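Local coordinates for nidogen-1 (PDB 1GL4), which binds laminin, collagen IV and perlecan in basement membranes, and is represented here by its G2 region, at residues F142-Q154 and T165-I177. Numbering follows the deposited sequence.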
loop_
_atom_site.group_PDB
_atom_site.type_symbol
_atom_site.label_atom_id
_atom_site.label_comp_id
_atom_site.label_asym_id
_atom_site.label_seq_id
_atom_site.Cartn_x
_atom_site.Cartn_y
_atom_site.Cartn_z
ATOM N N PHE A 142 -13.440 -16.397 -5.649
ATOM C CA PHE A 142 -13.243 -16.242 -7.089
ATOM C C PHE A 142 -14.452 -16.937 -7.711
ATOM O O PHE A 142 -14.586 -18.162 -7.633
ATOM C CB PHE A 142 -11.944 -16.921 -7.546
ATOM C CG PHE A 142 -10.692 -16.293 -6.985
ATOM C CD1 PHE A 142 -10.333 -16.484 -5.653
ATOM C CD2 PHE A 142 -9.867 -15.513 -7.795
ATOM C CE1 PHE A 142 -9.167 -15.908 -5.131
ATOM C CE2 PHE A 142 -8.697 -14.933 -7.281
ATOM C CZ PHE A 142 -8.351 -15.135 -5.942
ATOM N N LEU A 143 -15.339 -16.154 -8.313
ATOM C CA LEU A 143 -16.559 -16.698 -8.900
ATOM C C LEU A 143 -16.318 -17.790 -9.939
ATOM O O LEU A 143 -15.584 -17.598 -10.904
ATOM C CB LEU A 143 -17.394 -15.565 -9.509
ATOM C CG LEU A 143 -17.646 -14.346 -8.609
ATOM C CD1 LEU A 143 -18.755 -13.496 -9.225
ATOM C CD2 LEU A 143 -18.039 -14.787 -7.205
ATOM N N GLY A 144 -16.943 -18.944 -9.719
ATOM C CA GLY A 144 -16.798 -20.062 -10.638
ATOM C C GLY A 144 -15.722 -21.052 -10.229
ATOM O O GLY A 144 -15.535 -22.077 -10.879
ATOM N N HIS A 145 -15.014 -20.753 -9.142
ATOM C CA HIS A 145 -13.947 -21.627 -8.660
ATOM C C HIS A 145 -14.213 -22.099 -7.224
ATOM O O HIS A 145 -14.829 -21.390 -6.442
ATOM C CB HIS A 145 -12.615 -20.875 -8.759
ATOM C CG HIS A 145 -12.291 -20.429 -10.151
ATOM N ND1 HIS A 145 -11.878 -21.302 -11.135
ATOM C CD2 HIS A 145 -12.372 -19.212 -10.740
ATOM C CE1 HIS A 145 -11.720 -20.644 -12.269
ATOM N NE2 HIS A 145 -12.013 -19.373 -12.056
ATOM N N PRO A 146 -13.728 -23.302 -6.863
ATOM C CA PRO A 146 -13.893 -23.926 -5.542
ATOM C C PRO A 146 -13.225 -23.234 -4.354
ATOM O O PRO A 146 -12.122 -22.710 -4.472
ATOM C CB PRO A 146 -13.318 -25.336 -5.743
ATOM C CG PRO A 146 -13.299 -25.522 -7.229
ATOM C CD PRO A 146 -12.919 -24.172 -7.730
ATOM N N GLY A 147 -13.903 -23.267 -3.209
ATOM C CA GLY A 147 -13.373 -22.686 -1.986
ATOM C C GLY A 147 -13.215 -21.179 -1.945
ATOM O O GLY A 147 -13.934 -20.444 -2.618
ATOM N N LYS A 148 -12.255 -20.721 -1.146
ATOM C CA LYS A 148 -11.993 -19.296 -0.997
ATOM C C LYS A 148 -10.660 -19.082 -0.296
ATOM O O LYS A 148 -10.053 -20.025 0.214
ATOM C CB LYS A 148 -13.103 -18.645 -0.168
ATOM C CG LYS A 148 -13.216 -19.193 1.253
ATOM C CD LYS A 148 -14.388 -18.561 1.993
ATOM C CE LYS A 148 -14.536 -19.124 3.402
ATOM N NZ LYS A 148 -15.726 -18.538 4.097
ATOM N N LEU A 149 -10.193 -17.840 -0.286
ATOM C CA LEU A 149 -8.946 -17.529 0.397
ATOM C C LEU A 149 -9.267 -16.647 1.602
ATOM O O LEU A 149 -10.024 -15.674 1.488
ATOM C CB LEU A 149 -7.979 -16.788 -0.529
ATOM C CG LEU A 149 -6.636 -16.452 0.142
ATOM C CD1 LEU A 149 -5.837 -17.737 0.371
ATOM C CD2 LEU A 149 -5.846 -15.502 -0.729
ATOM N N VAL A 150 -8.693 -16.990 2.752
ATOM C CA VAL A 150 -8.907 -16.230 3.975
ATOM C C VAL A 150 -7.634 -15.491 4.371
ATOM O O VAL A 150 -6.549 -16.069 4.387
ATOM C CB VAL A 150 -9.326 -17.149 5.147
ATOM C CG1 VAL A 150 -9.382 -16.351 6.441
ATOM C CG2 VAL A 150 -10.676 -17.780 4.853
ATOM N N LEU A 151 -7.782 -14.212 4.698
ATOM C CA LEU A 151 -6.653 -13.376 5.094
ATOM C C LEU A 151 -6.866 -12.758 6.470
ATOM O O LEU A 151 -7.969 -12.308 6.791
ATOM C CB LEU A 151 -6.454 -12.261 4.060
ATOM C CG LEU A 151 -5.485 -11.113 4.376
ATOM C CD1 LEU A 151 -5.076 -10.442 3.078
ATOM C CD2 LEU A 151 -6.126 -10.101 5.319
ATOM N N LYS A 152 -5.814 -12.755 7.285
ATOM C CA LYS A 152 -5.877 -12.137 8.606
ATOM C C LYS A 152 -4.621 -11.296 8.786
ATOM O O LYS A 152 -3.504 -11.789 8.619
ATOM C CB LYS A 152 -5.960 -13.179 9.724
ATOM C CG LYS A 152 -6.103 -12.545 11.105
ATOM C CD LYS A 152 -6.474 -13.563 12.175
ATOM C CE LYS A 152 -6.772 -12.870 13.501
ATOM N NZ LYS A 152 -7.222 -13.825 14.559
ATOM N N GLN A 153 -4.809 -10.018 9.103
ATOM C CA GLN A 153 -3.684 -9.108 9.298
ATOM C C GLN A 153 -3.828 -8.321 10.592
ATOM O O GLN A 153 -4.902 -7.798 10.897
ATOM C CB GLN A 153 -3.562 -8.143 8.109
ATOM C CG GLN A 153 -2.884 -8.748 6.868
ATOM C CD GLN A 153 -2.978 -7.854 5.632
ATOM O OE1 GLN A 153 -2.093 -7.861 4.771
ATOM N NE2 GLN A 153 -4.059 -7.100 5.531
ATOM N N GLN A 154 -2.744 -8.254 11.357
ATOM C CA GLN A 154 -2.738 -7.523 12.616
ATOM C C GLN A 154 -1.736 -6.380 12.541
ATOM O O GLN A 154 -0.575 -6.585 12.172
ATOM C CB GLN A 154 -2.368 -8.456 13.771
ATOM C CG GLN A 154 -2.297 -7.767 15.132
ATOM C CD GLN A 154 -3.630 -7.179 15.571
ATOM O OE1 GLN A 154 -4.670 -7.840 15.497
ATOM N NE2 GLN A 154 -3.603 -5.934 16.041
ATOM N N THR A 165 3.802 -1.434 11.896
ATOM C CA THR A 165 3.855 -2.895 11.904
ATOM C C THR A 165 2.663 -3.611 11.275
ATOM O O THR A 165 1.528 -3.133 11.340
ATOM C CB THR A 165 4.023 -3.410 13.342
ATOM O OG1 THR A 165 2.981 -2.866 14.166
ATOM C CG2 THR A 165 5.379 -2.989 13.900
ATOM N N ILE A 166 2.932 -4.768 10.668
ATOM C CA ILE A 166 1.884 -5.558 10.025
ATOM C C ILE A 166 2.261 -7.035 9.907
ATOM O O ILE A 166 3.291 -7.385 9.330
ATOM C CB ILE A 166 1.548 -4.998 8.613
ATOM C CG1 ILE A 166 0.426 -5.822 7.966
ATOM C CG2 ILE A 166 2.794 -5.022 7.725
ATOM C CD1 ILE A 166 0.057 -5.368 6.549
ATOM N N SER A 167 1.420 -7.893 10.477
ATOM C CA SER A 167 1.612 -9.344 10.440
ATOM C C SER A 167 0.538 -9.927 9.510
ATOM O O SER A 167 -0.647 -9.638 9.681
ATOM C CB SER A 167 1.457 -9.921 11.849
ATOM O OG SER A 167 1.554 -11.332 11.840
ATOM N N THR A 168 0.942 -10.750 8.544
ATOM C CA THR A 168 -0.011 -11.320 7.587
ATOM C C THR A 168 -0.089 -12.846 7.578
ATOM O O THR A 168 0.926 -13.534 7.639
ATOM C CB THR A 168 0.311 -10.841 6.149
ATOM O OG1 THR A 168 0.274 -9.407 6.108
ATOM C CG2 THR A 168 -0.707 -11.396 5.140
ATOM N N GLU A 169 -1.313 -13.363 7.497
ATOM C CA GLU A 169 -1.552 -14.805 7.458
ATOM C C GLU A 169 -2.566 -15.097 6.337
ATOM O O GLU A 169 -3.635 -14.491 6.297
ATOM C CB GLU A 169 -2.091 -15.262 8.816
ATOM C CG GLU A 169 -2.201 -16.760 8.987
ATOM C CD GLU A 169 -2.487 -17.160 10.429
ATOM O OE1 GLU A 169 -2.536 -18.380 10.702
ATOM O OE2 GLU A 169 -2.657 -16.259 11.284
ATOM N N LEU A 170 -2.216 -16.002 5.423
ATOM C CA LEU A 170 -3.089 -16.362 4.299
ATOM C C LEU A 170 -3.352 -17.864 4.262
ATOM O O LEU A 170 -2.423 -18.661 4.402
ATOM C CB LEU A 170 -2.444 -15.967 2.969
ATOM C CG LEU A 170 -1.944 -14.530 2.816
ATOM C CD1 LEU A 170 -1.118 -14.425 1.539
ATOM C CD2 LEU A 170 -3.122 -13.565 2.795
ATOM N N GLU A 171 -4.609 -18.251 4.060
ATOM C CA GLU A 171 -4.957 -19.668 3.999
ATOM C C GLU A 171 -6.185 -19.954 3.139
ATOM O O GLU A 171 -7.228 -19.325 3.297
ATOM C CB GLU A 171 -5.180 -20.214 5.413
ATOM C CG GLU A 171 -5.604 -21.671 5.451
ATOM C CD GLU A 171 -5.670 -22.226 6.863
ATOM O OE1 GLU A 171 -6.301 -21.582 7.730
ATOM O OE2 GLU A 171 -5.096 -23.310 7.101
ATOM N N GLY A 172 -6.063 -20.915 2.229
ATOM C CA GLY A 172 -7.190 -21.254 1.383
ATOM C C GLY A 172 -6.793 -21.708 -0.005
ATOM O O GLY A 172 -5.689 -22.209 -0.216
ATOM N N ARG A 173 -7.694 -21.514 -0.962
ATOM C CA ARG A 173 -7.452 -21.933 -2.337
ATOM C C ARG A 173 -7.656 -20.792 -3.331
ATOM O O ARG A 173 -8.576 -19.986 -3.184
ATOM C CB ARG A 173 -8.398 -23.097 -2.679
ATOM C CG ARG A 173 -8.292 -23.644 -4.113
ATOM C CD ARG A 173 -9.262 -24.813 -4.321
ATOM N NE ARG A 173 -9.024 -25.909 -3.380
ATOM C CZ ARG A 173 -8.080 -26.837 -3.523
ATOM N NH1 ARG A 173 -7.276 -26.822 -4.581
ATOM N NH2 ARG A 173 -7.925 -27.772 -2.594
ATOM N N VAL A 174 -6.778 -20.720 -4.327
ATOM C CA VAL A 174 -6.872 -19.707 -5.381
ATOM C C VAL A 174 -6.734 -20.398 -6.733
ATOM O O VAL A 174 -6.090 -21.447 -6.840
ATOM C CB VAL A 174 -5.755 -18.636 -5.271
ATOM C CG1 VAL A 174 -5.870 -17.887 -3.936
ATOM C CG2 VAL A 174 -4.385 -19.289 -5.408
ATOM N N PRO A 175 -7.349 -19.827 -7.784
ATOM C CA PRO A 175 -7.272 -20.412 -9.128
ATOM C C PRO A 175 -5.829 -20.332 -9.638
ATOM O O PRO A 175 -5.061 -19.461 -9.220
ATOM C CB PRO A 175 -8.209 -19.527 -9.955
ATOM C CG PRO A 175 -9.127 -18.895 -8.937
ATOM C CD PRO A 175 -8.206 -18.629 -7.775
ATOM N N GLN A 176 -5.462 -21.232 -10.541
ATOM C CA GLN A 176 -4.107 -21.233 -11.082
ATOM C C GLN A 176 -3.930 -20.256 -12.236
ATOM O O GLN A 176 -4.755 -20.199 -13.151
ATOM C CB GLN A 176 -3.730 -22.627 -11.566
ATOM C CG GLN A 176 -2.321 -22.723 -12.121
ATOM C CD GLN A 176 -2.021 -24.098 -12.669
ATOM O OE1 GLN A 176 -2.588 -24.514 -13.683
ATOM N NE2 GLN A 176 -1.139 -24.821 -11.994
ATOM N N ILE A 177 -2.849 -19.487 -12.178
ATOM C CA ILE A 177 -2.509 -18.542 -13.231
ATOM C C ILE A 177 -1.255 -19.110 -13.894
ATOM O O ILE A 177 -0.312 -19.509 -13.208
ATOM C CB ILE A 177 -2.245 -17.133 -12.648
ATOM C CG1 ILE A 177 -3.585 -16.480 -12.306
ATOM C CG2 ILE A 177 -1.471 -16.277 -13.641
ATOM C CD1 ILE A 177 -3.491 -15.061 -11.878
#
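P175 sets its CD over the face of the F142 ring, 3.5 Å from the centroid of the F142 ring and 11° off the normal, a CH-pi contact. The same proline puts CG over one face of the H145 ring, nearer the rim, so the two aromatic side chains share one pyrrolidine. V174 CG1 extends this apolar patch, touching both F142 CE1 and L149 CD2 at 4.0 Å. With L149 CG anti to the backbone N (chi1 -179°), CD1 reaches the peptide of E171 at the G172 corner. Further along, L151 and L170 point the same way from a non-hydrogen-bonded pair, L151 CD1 to L170 CD2 3.7 Å, and both rest on I108 of helix 107-115.

Backbone bonds knit the strands together. V150 and E171 exchange two, V150 N to E171 O being 2.8 Å; K152 with E169 and Q154 with S167 repeat the pattern. The register carries on past the corner at G172, and R173 N gives K148 O a hydrogen bond from above the carbonyl plane, 52° out of it. R173 runs past P146 O to bond G63 O through NH1. This is an antiparallel beta hairpin in the wall of the GFP-like G2 beta-barrel, its L151 and L170 face packed on the helix that runs through the barrel.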